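Diguanylate cyclase (Marinobacter aquaeolei VT8, PDB 3IGN) probably catalyses, through the GGDEF domain that forms this chain, the condensation of two GTP into cyclic di-GMP and two diphosphates, with magnesium as cofactor. Local coordinates at residues 74-79 / 107-112; 113-118 / 162-167; 67-72 / 89-94; 11-16 / 61-66. All coordinates share one frame; numbering follows the deposited sequence.

Contact 1: residues 74-79 / 107-112; sequences RNNIRQ and CERIRE. With C2E (9,9'-[(2R,3R,3aS,5S,7aR,9R,10R,10aS,12S,14aR)-3,5,10,12-tetrahydroxy-5,12-dioxidooctahydro-2H,7H-difuro[3,2-d:3',2'-j][1,3,7,9,2,8]tetraoxadiphosphacyclododecine-2,9-diyl]bis(2-amino-1,9-dihydro-6H-purin-6-one)), chain C.
Arg109 of helix 100-115 reaches Asn76 of loop 74-79 because its side chain leaves the helix with CG beside the carbonyl carbon (chi1 -166°) and then bends at chi3 (66°), which turns the guanidinium edge toward the loop. There NH2 of Arg109 donates to the backbone O of Asn76 at 2.6 Å with an N-H...O angle of 156°; the acceptor lies close to the guanidinium plane. A second, weak bond runs from Arg109 NE to Asn76 OD1 at 3.4 Å. The amide and guanidinium planes are nearly coplanar, and Asn76 ND2 is held by the carbonyl of Val72. Beside these polar links Asn76 CB packs on Ile110 CG1 at 3.8 Å, and Ile77 CG2 meets Ile110 CD1 at 4.0 Å.

With its rotation so fixed, the Arg109 guanidinium lays one face against a guanine of cyclic di-GMP, CZ standing 3.2 Å from the ligand's N3. The same guanine is read at its Hoogsteen edge by the extended Arg78, whose NE bonds N7 at 3.0 Å and whose NH2 bonds O6 at 2.9 Å; Gln79 N binds phosphate O1P at 2.8 Å. Arg78 and Asp81 match the RxxD pattern of the inhibitory product site of diguanylate cyclases. A second bound cyclic di-GMP meets Arg78 and Arg109 too.

The loop joins helix 59-74 to strand 82-85, while helix 100-115 rests through Cys107 on Met132 and Ile134 of strand 130-136.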
# COMPACT_ATOMS: atom_id res chain seq x y z
N ARG A 74 1.58 -4.47 8.31
CA ARG A 74 0.87 -4.50 9.58
C ARG A 74 1.80 -4.24 10.76
O ARG A 74 1.44 -3.51 11.69
CB ARG A 74 0.18 -5.85 9.77
CG ARG A 74 -0.49 -6.03 11.13
CD ARG A 74 -1.12 -7.41 11.28
NE ARG A 74 -2.21 -7.62 10.33
CZ ARG A 74 -2.16 -8.46 9.30
NH1 ARG A 74 -1.07 -9.17 9.07
NH2 ARG A 74 -3.21 -8.58 8.50
N ASN A 75 3.01 -4.80 10.72
CA ASN A 75 3.96 -4.63 11.80
C ASN A 75 4.83 -3.38 11.70
O ASN A 75 5.67 -3.14 12.56
CB ASN A 75 4.84 -5.87 11.92
CG ASN A 75 4.04 -7.12 12.21
OD1 ASN A 75 3.28 -7.17 13.17
ND2 ASN A 75 4.21 -8.15 11.39
N ASN A 76 4.62 -2.59 10.66
CA ASN A 76 5.41 -1.38 10.46
C ASN A 76 4.61 -0.07 10.48
O ASN A 76 5.20 1.00 10.39
CB ASN A 76 6.18 -1.47 9.14
CG ASN A 76 7.56 -2.06 9.32
OD1 ASN A 76 8.51 -1.35 9.67
ND2 ASN A 76 7.68 -3.36 9.08
N ILE A 77 3.29 -0.15 10.60
CA ILE A 77 2.48 1.06 10.62
C ILE A 77 1.79 1.26 11.96
O ILE A 77 1.64 0.33 12.74
CB ILE A 77 1.41 1.04 9.51
CG1 ILE A 77 0.36 -0.03 9.80
CG2 ILE A 77 2.06 0.80 8.15
CD1 ILE A 77 -0.77 -0.09 8.79
N ARG A 78 1.35 2.49 12.22
CA ARG A 78 0.67 2.84 13.46
C ARG A 78 -0.75 2.28 13.45
O ARG A 78 -1.34 2.10 12.39
CB ARG A 78 0.62 4.36 13.62
CG ARG A 78 1.99 5.00 13.64
CD ARG A 78 1.95 6.51 13.63
NE ARG A 78 3.31 7.03 13.84
CZ ARG A 78 3.63 8.32 13.91
NH1 ARG A 78 2.70 9.25 13.78
NH2 ARG A 78 4.89 8.67 14.11
N GLN A 79 -1.28 2.00 14.63
CA GLN A 79 -2.63 1.47 14.71
C GLN A 79 -3.61 2.52 14.18
O GLN A 79 -4.71 2.19 13.75
CB GLN A 79 -2.97 1.08 16.15
CG GLN A 79 -2.77 2.17 17.18
CD GLN A 79 -2.94 1.65 18.59
OE1 GLN A 79 -3.87 0.90 18.87
NE2 GLN A 79 -2.03 2.04 19.48
N CYS A 107 6.92 4.84 4.41
CA CYS A 107 7.00 4.08 3.17
C CYS A 107 8.40 3.50 2.96
O CYS A 107 8.55 2.33 2.61
CB CYS A 107 6.58 4.96 1.99
SG CYS A 107 4.78 5.21 1.90
N GLU A 108 9.43 4.32 3.18
CA GLU A 108 10.81 3.86 3.03
C GLU A 108 11.11 2.73 4.01
O GLU A 108 11.77 1.75 3.65
CB GLU A 108 11.77 5.02 3.26
CG GLU A 108 13.25 4.62 3.29
CD GLU A 108 13.75 4.06 1.98
OE1 GLU A 108 12.99 4.08 0.98
OE2 GLU A 108 14.91 3.60 1.94
N ARG A 109 10.62 2.86 5.24
CA ARG A 109 10.85 1.84 6.25
C ARG A 109 10.24 0.52 5.77
O ARG A 109 10.84 -0.54 5.93
CB ARG A 109 10.24 2.25 7.59
CG ARG A 109 10.72 1.42 8.77
CD ARG A 109 10.31 2.02 10.11
NE ARG A 109 8.86 2.02 10.30
CZ ARG A 109 8.12 3.12 10.39
NH1 ARG A 109 8.68 4.31 10.32
NH2 ARG A 109 6.80 3.02 10.56
N ILE A 110 9.06 0.59 5.16
CA ILE A 110 8.43 -0.61 4.65
C ILE A 110 9.20 -1.12 3.42
O ILE A 110 9.47 -2.32 3.31
CB ILE A 110 6.95 -0.36 4.25
CG1 ILE A 110 6.06 -0.28 5.49
CG2 ILE A 110 6.46 -1.49 3.36
CD1 ILE A 110 4.59 -0.02 5.20
N ARG A 111 9.56 -0.22 2.52
CA ARG A 111 10.31 -0.61 1.32
C ARG A 111 11.57 -1.37 1.71
O ARG A 111 11.85 -2.43 1.17
CB ARG A 111 10.74 0.61 0.50
CG ARG A 111 11.30 0.26 -0.88
CD ARG A 111 12.13 1.40 -1.45
NE ARG A 111 13.27 1.70 -0.59
CZ ARG A 111 14.31 0.90 -0.42
NH1 ARG A 111 14.38 -0.26 -1.08
NH2 ARG A 111 15.28 1.22 0.42
N GLU A 112 12.32 -0.80 2.65
CA GLU A 112 13.57 -1.42 3.09
C GLU A 112 13.33 -2.76 3.77
O GLU A 112 14.08 -3.71 3.56
CB GLU A 112 14.31 -0.48 4.04
CG GLU A 112 15.80 -0.77 4.14
CD GLU A 112 16.53 0.27 4.98
OE1 GLU A 112 16.14 1.46 4.92
OE2 GLU A 112 17.50 -0.10 5.67
P1 C2E C . 1.50 1.92 17.38
O2P C2E C . 1.55 3.48 16.99
O1P C2E C . 0.24 1.31 16.92
O5' C2E C . 2.71 1.10 16.74
C5' C2E C . 3.25 1.38 15.51
C4' C2E C . 4.35 0.38 15.16
O4' C2E C . 4.83 0.82 13.88
C3' C2E C . 5.52 0.45 16.17
O3' C2E C . 5.88 -0.74 16.88
C2' C2E C . 6.69 1.06 15.39
O2' C2E C . 7.88 0.27 15.45
C1' C2E C . 6.18 1.34 13.98
N9 C2E C . 6.18 2.81 13.97
C8 C2E C . 5.10 3.64 14.14
N7 C2E C . 5.45 4.88 14.10
C5 C2E C . 6.77 4.94 13.89
C6 C2E C . 7.69 6.01 13.76
O6 C2E C . 7.31 7.16 13.85
N1 C2E C . 9.01 5.72 13.56
C2 C2E C . 9.44 4.42 13.47
N2 C2E C . 10.78 4.16 13.26
N3 C2E C . 8.59 3.40 13.59
C4 C2E C . 7.27 3.62 13.80
P11 C2E C . 6.32 -0.35 18.38
O21 C2E C . 7.53 0.71 18.41
O11 C2E C . 6.71 -1.56 19.13
O5A C2E C . 5.02 0.30 19.00
C5A C2E C . 5.02 0.90 20.23
C4A C2E C . 3.63 1.40 20.57
O4A C2E C . 3.80 2.18 21.75
C3A C2E C . 2.98 2.25 19.46
O3A C2E C . 1.73 1.77 18.98
C2A C2E C . 2.89 3.63 20.05
O2A C2E C . 1.54 4.09 20.07
C1A C2E C . 3.51 3.58 21.44
N91 C2E C . 4.74 4.37 21.21
C81 C2E C . 6.04 3.92 21.13
N71 C2E C . 6.86 4.90 20.90
C51 C2E C . 6.16 6.04 20.81
C61 C2E C . 6.52 7.40 20.58
O61 C2E C . 7.68 7.71 20.40
N11 C2E C . 5.52 8.34 20.56
C21 C2E C . 4.21 7.98 20.76
N21 C2E C . 3.24 8.94 20.74
N31 C2E C . 3.87 6.71 20.98
C41 C2E C . 4.80 5.73 21.02

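Contact 2: residues 113-118 / 162-167; sequences AIEKST and GRNKVV
Glu115, in the last turn of helix 100-115, meets Asn164 in the loop leading to strand 166-168, an end strand of the GGDEF-domain sheet. That loop begins at Gly162, where positive phi and two bonds back into the preceding helix make a Schellman motif.

Hydrogen bonding across the pair consists of one contact: Asn164 ND2 donates to Glu115 OE2 at 2.6 Å, with an N-H...O angle of 162°. The acceptor lies in the amide plane, whereas the nitrogen comes in from above the carboxylate plane, consistent with flat groups turned 71° apart. The glutamate chain is extended beyond CG (chi2 -178°), which carries its carboxylate across to the loop.

Arg111, one turn back on the helix, adds one charged and one neutral bond: NH1 forms a salt bridge with Glu115 OE1 and a hydrogen bond with Asn164 OD1, so both oxygens turned from the direct bond have a partner and the three side chains brace one another at the surface.

Further bonds and apolar contacts hold the flanks. Lys165 and Val167 pair through their backbones with strand 130-136, the amide Asn164 N bonds the side chain of Asp48 at OD2, and Ile114 packs on Thr69 and Val72 of helix 59-74. Where the helix ends, Ser117 N bonds Ile114 O at 3.0 Å, and Ser117 OG, which also bonds His68 NE2, donates to Ala113 O at 2.6 Å.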
# COMPACT_ATOMS: atom_id res chain seq x y z
N ALA A 113 12.29 -2.84 4.59
CA ALA A 113 11.98 -4.08 5.29
C ALA A 113 11.66 -5.18 4.29
O ALA A 113 11.99 -6.35 4.49
CB ALA A 113 10.81 -3.88 6.24
N ILE A 114 11.01 -4.80 3.19
CA ILE A 114 10.66 -5.77 2.16
C ILE A 114 11.90 -6.14 1.36
O ILE A 114 12.12 -7.31 1.04
CB ILE A 114 9.58 -5.20 1.21
CG1 ILE A 114 8.28 -4.97 2.00
CG2 ILE A 114 9.39 -6.13 0.01
CD1 ILE A 114 7.02 -5.46 1.32
N GLU A 115 12.72 -5.15 1.05
CA GLU A 115 13.95 -5.36 0.28
C GLU A 115 14.90 -6.32 1.02
O GLU A 115 15.55 -7.15 0.39
CB GLU A 115 14.64 -4.02 0.03
CG GLU A 115 15.82 -4.07 -0.94
CD GLU A 115 16.48 -2.71 -1.11
OE1 GLU A 115 16.72 -2.04 -0.09
OE2 GLU A 115 16.77 -2.32 -2.26
N LYS A 116 14.96 -6.20 2.34
CA LYS A 116 15.83 -7.05 3.15
C LYS A 116 15.20 -8.40 3.49
O LYS A 116 15.83 -9.25 4.14
CB LYS A 116 16.20 -6.33 4.44
N SER A 117 13.97 -8.61 3.04
CA SER A 117 13.25 -9.84 3.32
C SER A 117 13.64 -11.03 2.46
O SER A 117 14.21 -10.90 1.38
CB SER A 117 11.75 -9.63 3.15
OG SER A 117 11.21 -8.82 4.17
N THR A 118 13.33 -12.20 2.97
CA THR A 118 13.57 -13.43 2.26
C THR A 118 12.39 -14.29 2.56
O THR A 118 12.18 -14.72 3.68
CB THR A 118 14.82 -14.17 2.71
OG1 THR A 118 15.98 -13.42 2.34
CG2 THR A 118 14.86 -15.54 2.05
N GLY A 162 12.03 2.84 -12.29
CA GLY A 162 13.07 1.95 -11.79
C GLY A 162 12.62 0.92 -10.77
O GLY A 162 13.34 -0.05 -10.52
N ARG A 163 11.44 1.11 -10.18
CA ARG A 163 10.90 0.19 -9.18
C ARG A 163 11.71 0.22 -7.88
O ARG A 163 12.70 0.94 -7.77
CB ARG A 163 10.85 -1.23 -9.74
CG ARG A 163 9.73 -1.43 -10.76
CD ARG A 163 9.79 -2.81 -11.40
NE ARG A 163 8.49 -3.20 -11.95
CZ ARG A 163 8.18 -3.18 -13.25
NH1 ARG A 163 9.07 -2.79 -14.15
NH2 ARG A 163 6.97 -3.55 -13.63
N ASN A 164 11.27 -0.56 -6.89
CA ASN A 164 11.93 -0.60 -5.58
C ASN A 164 12.20 0.82 -5.11
O ASN A 164 13.32 1.16 -4.70
CB ASN A 164 13.24 -1.41 -5.64
CG ASN A 164 13.87 -1.59 -4.27
OD1 ASN A 164 13.17 -1.61 -3.26
ND2 ASN A 164 15.19 -1.74 -4.24
N LYS A 165 11.16 1.63 -5.15
CA LYS A 165 11.27 3.03 -4.79
C LYS A 165 9.94 3.63 -4.38
O LYS A 165 8.88 3.06 -4.63
CB LYS A 165 11.81 3.82 -5.98
CG LYS A 165 11.06 3.47 -7.27
CD LYS A 165 11.28 4.49 -8.37
CE LYS A 165 12.72 4.94 -8.42
NZ LYS A 165 12.76 6.38 -8.77
N VAL A 166 10.02 4.81 -3.77
CA VAL A 166 8.85 5.55 -3.32
C VAL A 166 8.79 6.85 -4.10
O VAL A 166 9.78 7.57 -4.19
CB VAL A 166 8.97 5.96 -1.84
CG1 VAL A 166 7.65 6.55 -1.35
CG2 VAL A 166 9.40 4.80 -1.00
N VAL A 167 7.62 7.16 -4.66
CA VAL A 167 7.46 8.40 -5.40
C VAL A 167 6.33 9.21 -4.78
O VAL A 167 5.27 8.67 -4.49
CB VAL A 167 7.12 8.15 -6.89
CG1 VAL A 167 6.63 9.46 -7.53
CG2 VAL A 167 8.37 7.67 -7.63

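Contact 3: residues 67-72 / 89-94; sequences RHTADV and EEFGII
Phe91 packs against Thr69 and Ala70 where strand 90-96 faces helix 59-74. It is the last residue of the sequence GGEEF, the GGDEF signature of this family, which spans the hairpin turn between the antiparallel strands 82-85 and 90-96. The closest CA pair, Ala70 CA and Phe91 CA, is 8.2 Å apart, and the side chains of these residues and Thr69 fill the interval.

From CB, which points toward the helix, the Phe91 side chain continues to CG beside the backbone N (chi1 -59°), extending the ring into that layer. Along one edge of the ring, CD2 comes within 4.2 Å of Thr69 CG2, and CE2 lies nearer to the same methyl, at 3.8 Å. At the far edge CE1 touches Ala70 CB at 4.2 Å, obliquely and from the same side of the ring plane as the threonine methyl. The tip, CZ, sits at 4.0 Å from Thr69 CG2 and 4.1 Å from Thr69 CB, so it meets both the methyl and the branch carbon.

The methyl stands over the ring face: Thr69 CG2 is 4.2 Å from the ring centroid and 26° off its normal, a CH-pi contact. All three side chains are buried. Leu16 and Ile47 also touch Phe91, and its ring meets that of Phe45 with planes about 15° apart; Ile93, two residues along the strand, packs on Ile110 of helix 100-115. Thr69 CG2 is directed at the ring while the other branch, OG1, is bonded to Val65 O in its own helix and to Tyr128 OH.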
# COMPACT_ATOMS: atom_id res chain seq x y z
N ARG A 67 1.32 -12.45 1.69
CA ARG A 67 1.13 -12.50 3.13
C ARG A 67 2.28 -11.83 3.87
O ARG A 67 2.07 -11.14 4.87
CB ARG A 67 0.99 -13.95 3.61
CG ARG A 67 -0.44 -14.46 3.58
CD ARG A 67 -0.55 -15.82 4.25
NE ARG A 67 0.09 -16.87 3.46
CZ ARG A 67 -0.55 -17.90 2.92
NH1 ARG A 67 -1.86 -18.02 3.08
NH2 ARG A 67 0.11 -18.79 2.21
N HIS A 68 3.50 -12.04 3.39
CA HIS A 68 4.66 -11.43 4.04
C HIS A 68 4.59 -9.91 3.90
O HIS A 68 4.92 -9.18 4.84
CB HIS A 68 5.96 -11.93 3.43
CG HIS A 68 7.19 -11.38 4.09
ND1 HIS A 68 7.50 -11.66 5.40
CD2 HIS A 68 8.16 -10.56 3.63
CE1 HIS A 68 8.62 -11.02 5.72
NE2 HIS A 68 9.03 -10.34 4.66
N THR A 69 4.19 -9.45 2.72
CA THR A 69 4.08 -8.02 2.47
C THR A 69 3.07 -7.40 3.43
O THR A 69 3.31 -6.33 4.01
CB THR A 69 3.62 -7.75 1.02
OG1 THR A 69 4.55 -8.34 0.11
CG2 THR A 69 3.53 -6.25 0.75
N ALA A 70 1.94 -8.07 3.61
CA ALA A 70 0.91 -7.60 4.52
C ALA A 70 1.44 -7.60 5.95
O ALA A 70 1.17 -6.69 6.73
CB ALA A 70 -0.33 -8.47 4.43
N ASP A 71 2.20 -8.64 6.30
CA ASP A 71 2.76 -8.73 7.64
C ASP A 71 3.75 -7.61 7.89
O ASP A 71 3.75 -7.01 8.96
CB ASP A 71 3.42 -10.09 7.86
CG ASP A 71 2.42 -11.23 7.92
OD1 ASP A 71 1.24 -10.96 8.26
OD2 ASP A 71 2.80 -12.38 7.65
N VAL A 72 4.60 -7.34 6.91
CA VAL A 72 5.58 -6.27 7.04
C VAL A 72 4.84 -4.95 7.25
O VAL A 72 5.23 -4.13 8.08
CB VAL A 72 6.47 -6.16 5.79
CG1 VAL A 72 7.31 -4.90 5.86
CG2 VAL A 72 7.38 -7.39 5.69
N GLU A 89 -2.10 -7.84 -6.06
CA GLU A 89 -0.83 -7.59 -5.40
C GLU A 89 -0.70 -6.11 -5.05
O GLU A 89 0.40 -5.62 -4.82
CB GLU A 89 0.34 -8.00 -6.29
CG GLU A 89 0.71 -7.00 -7.37
CD GLU A 89 0.04 -7.26 -8.67
OE1 GLU A 89 -1.05 -7.86 -8.67
OE2 GLU A 89 0.58 -6.85 -9.71
N GLU A 90 -1.83 -5.42 -4.99
CA GLU A 90 -1.87 -3.99 -4.65
C GLU A 90 -2.38 -3.73 -3.23
O GLU A 90 -3.35 -4.33 -2.79
CB GLU A 90 -2.79 -3.23 -5.61
CG GLU A 90 -2.38 -3.21 -7.06
CD GLU A 90 -2.86 -1.95 -7.77
OE1 GLU A 90 -3.92 -1.43 -7.37
OE2 GLU A 90 -2.17 -1.48 -8.70
N PHE A 91 -1.72 -2.81 -2.53
CA PHE A 91 -2.09 -2.46 -1.17
C PHE A 91 -2.24 -0.95 -1.04
O PHE A 91 -1.70 -0.20 -1.84
CB PHE A 91 -1.01 -2.92 -0.18
CG PHE A 91 -0.75 -4.39 -0.21
CD1 PHE A 91 -1.27 -5.22 0.78
CD2 PHE A 91 0.05 -4.95 -1.20
CE1 PHE A 91 -1.00 -6.59 0.78
CE2 PHE A 91 0.32 -6.32 -1.21
CZ PHE A 91 -0.21 -7.14 -0.22
N GLY A 92 -2.99 -0.52 -0.03
CA GLY A 92 -3.16 0.91 0.18
C GLY A 92 -3.06 1.19 1.67
O GLY A 92 -3.34 0.32 2.48
N ILE A 93 -2.63 2.39 2.03
CA ILE A 93 -2.55 2.77 3.44
C ILE A 93 -3.02 4.21 3.58
O ILE A 93 -2.65 5.06 2.78
CB ILE A 93 -1.10 2.73 4.00
CG1 ILE A 93 -0.34 1.50 3.50
CG2 ILE A 93 -1.15 2.69 5.52
CD1 ILE A 93 1.13 1.54 3.87
N ILE A 94 -3.85 4.46 4.60
CA ILE A 94 -4.32 5.81 4.87
C ILE A 94 -3.42 6.27 6.01
O ILE A 94 -3.26 5.56 7.00
CB ILE A 94 -5.78 5.83 5.37
CG1 ILE A 94 -6.71 5.26 4.30
CG2 ILE A 94 -6.20 7.27 5.70
CD1 ILE A 94 -8.16 5.07 4.76

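Contact 4: residues 11-16 / 61-66; sequences DRLTGL and AGDEVI
The DxLT motif of GGDEF domains, here Asp11 to Thr14 in the loop before strand 17-18, places Leu13 and Thr14 against Ile66 of helix 59-74. The loop is shaped from inside by an Asx motif followed by an ST turn. Asp11 OD2 accepts from Thr14 N at 3.0 Å and from Thr14 OG1 at 2.7 Å; the hydroxyl uses the anti lone pair, while the amide arrives from above the carboxylate plane. Thr14 OG1 in turn accepts from Leu16 N at 3.2 Å.

Thr14 can do this because its OG1 sits between the backbone N and the carbonyl carbon (chi1 66°), which leaves CG2 on the helix side. That methyl meets Ile66 CG2 at 3.5 Å, closer than usual for two carbons. Leu13 lies at about a right angle to Ile66 and brings CD2 to 3.6 Å from the same Ile66 CG2, so one isoleucine branch receives two loop side chains. At the margin Leu13 CD1 rests on Asp63 CB at 4.2 Å, touching the aliphatic part of the acid.

Arg85 of strand 82-85 touches Leu13, Thr14 and Ile66, and its NH1 forms a salt bridge with Asp11 OD1. Between residues 11-16 and 61-66 only carbon atoms meet, while Asp11 and Thr14 shape the loop from within; farther along the helix Arg74 NH2 bonds Thr14 O. With two donors on OD2 and an arginine on OD1, the Asp11 carboxylate is probably kept ionised.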
# COMPACT_ATOMS: atom_id res chain seq x y z
N ASP A 11 -9.81 -8.99 4.36
CA ASP A 11 -9.32 -9.85 3.30
C ASP A 11 -8.82 -11.12 3.98
O ASP A 11 -8.04 -11.05 4.93
CB ASP A 11 -8.17 -9.18 2.54
CG ASP A 11 -7.48 -10.12 1.57
OD1 ASP A 11 -8.16 -10.63 0.66
OD2 ASP A 11 -6.26 -10.33 1.72
N ARG A 12 -9.27 -12.27 3.50
CA ARG A 12 -8.88 -13.56 4.08
C ARG A 12 -7.38 -13.84 4.12
O ARG A 12 -6.82 -14.09 5.18
CB ARG A 12 -9.57 -14.70 3.33
CG ARG A 12 -11.09 -14.72 3.46
CD ARG A 12 -11.65 -15.90 2.69
NE ARG A 12 -11.27 -15.85 1.29
CZ ARG A 12 -12.01 -15.32 0.32
NH1 ARG A 12 -13.19 -14.79 0.60
NH2 ARG A 12 -11.56 -15.31 -0.93
N LEU A 13 -6.73 -13.81 2.95
CA LEU A 13 -5.30 -14.10 2.84
C LEU A 13 -4.35 -13.24 3.67
O LEU A 13 -3.41 -13.76 4.26
CB LEU A 13 -4.88 -14.02 1.37
CG LEU A 13 -3.37 -14.14 1.07
CD1 LEU A 13 -2.88 -15.53 1.45
CD2 LEU A 13 -3.11 -13.88 -0.40
N THR A 14 -4.60 -11.94 3.70
CA THR A 14 -3.72 -11.02 4.42
C THR A 14 -4.18 -10.56 5.80
O THR A 14 -3.35 -10.20 6.63
CB THR A 14 -3.47 -9.77 3.58
OG1 THR A 14 -4.69 -9.03 3.44
CG2 THR A 14 -2.95 -10.15 2.20
N GLY A 15 -5.48 -10.56 6.04
CA GLY A 15 -5.99 -10.11 7.33
C GLY A 15 -6.22 -8.61 7.35
O GLY A 15 -6.76 -8.07 8.32
N LEU A 16 -5.81 -7.94 6.28
CA LEU A 16 -5.97 -6.49 6.17
C LEU A 16 -7.41 -6.19 5.79
O LEU A 16 -8.19 -7.10 5.51
CB LEU A 16 -5.05 -5.94 5.08
CG LEU A 16 -3.56 -6.24 5.19
CD1 LEU A 16 -2.84 -5.70 3.96
CD2 LEU A 16 -3.00 -5.61 6.46
N ALA A 61 3.79 -19.76 -3.75
CA ALA A 61 4.91 -18.90 -3.40
C ALA A 61 4.42 -17.46 -3.43
O ALA A 61 4.72 -16.67 -2.54
CB ALA A 61 6.05 -19.10 -4.38
N GLY A 62 3.65 -17.14 -4.47
CA GLY A 62 3.11 -15.80 -4.62
C GLY A 62 2.27 -15.38 -3.44
O GLY A 62 2.34 -14.24 -2.99
N ASP A 63 1.45 -16.30 -2.94
CA ASP A 63 0.60 -16.00 -1.79
C ASP A 63 1.46 -15.70 -0.57
O ASP A 63 1.14 -14.80 0.22
CB ASP A 63 -0.33 -17.17 -1.49
CG ASP A 63 -1.44 -17.29 -2.51
OD1 ASP A 63 -1.40 -16.56 -3.52
OD2 ASP A 63 -2.36 -18.11 -2.29
N GLU A 64 2.55 -16.44 -0.41
CA GLU A 64 3.44 -16.22 0.72
C GLU A 64 4.06 -14.84 0.62
O GLU A 64 4.28 -14.17 1.63
CB GLU A 64 4.53 -17.29 0.77
CG GLU A 64 4.12 -18.51 1.57
CD GLU A 64 3.70 -18.14 2.98
OE1 GLU A 64 4.58 -17.78 3.79
OE2 GLU A 64 2.48 -18.19 3.27
N VAL A 65 4.34 -14.41 -0.60
CA VAL A 65 4.93 -13.09 -0.82
C VAL A 65 3.90 -12.03 -0.44
O VAL A 65 4.24 -11.02 0.17
CB VAL A 65 5.35 -12.91 -2.30
CG1 VAL A 65 5.84 -11.49 -2.53
CG2 VAL A 65 6.46 -13.89 -2.64
N ILE A 66 2.64 -12.27 -0.79
CA ILE A 66 1.57 -11.34 -0.46
C ILE A 66 1.38 -11.28 1.05
O ILE A 66 1.28 -10.21 1.63
CB ILE A 66 0.23 -11.76 -1.11
CG1 ILE A 66 0.27 -11.45 -2.61
CG2 ILE A 66 -0.92 -11.02 -0.46
CD1 ILE A 66 -0.90 -12.01 -3.39

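Overall arrangement
From the N terminus, contact 4 closes first, when helix 59-74 returns to loop 11-16 after helix 19-36, strand 40-47 and helix 50-57. Contact 3 continues on that helix and joins it to strand 90-96. Contact 1 opens at 74-79, inside the span of contact 3, and closes on helix 100-115 beyond it, so these two cross; none of the four nests within another. Contact 2 follows in series and ties the end of helix 100-115 to the approach of strand 166-168. Helix 59-74 therefore links contacts 4 and 3, and helix 100-115 links 1 and 2. Arg74 to Thr14, Ile110 to Ile93 and His68 to Ser117 join neighbouring contacts directly.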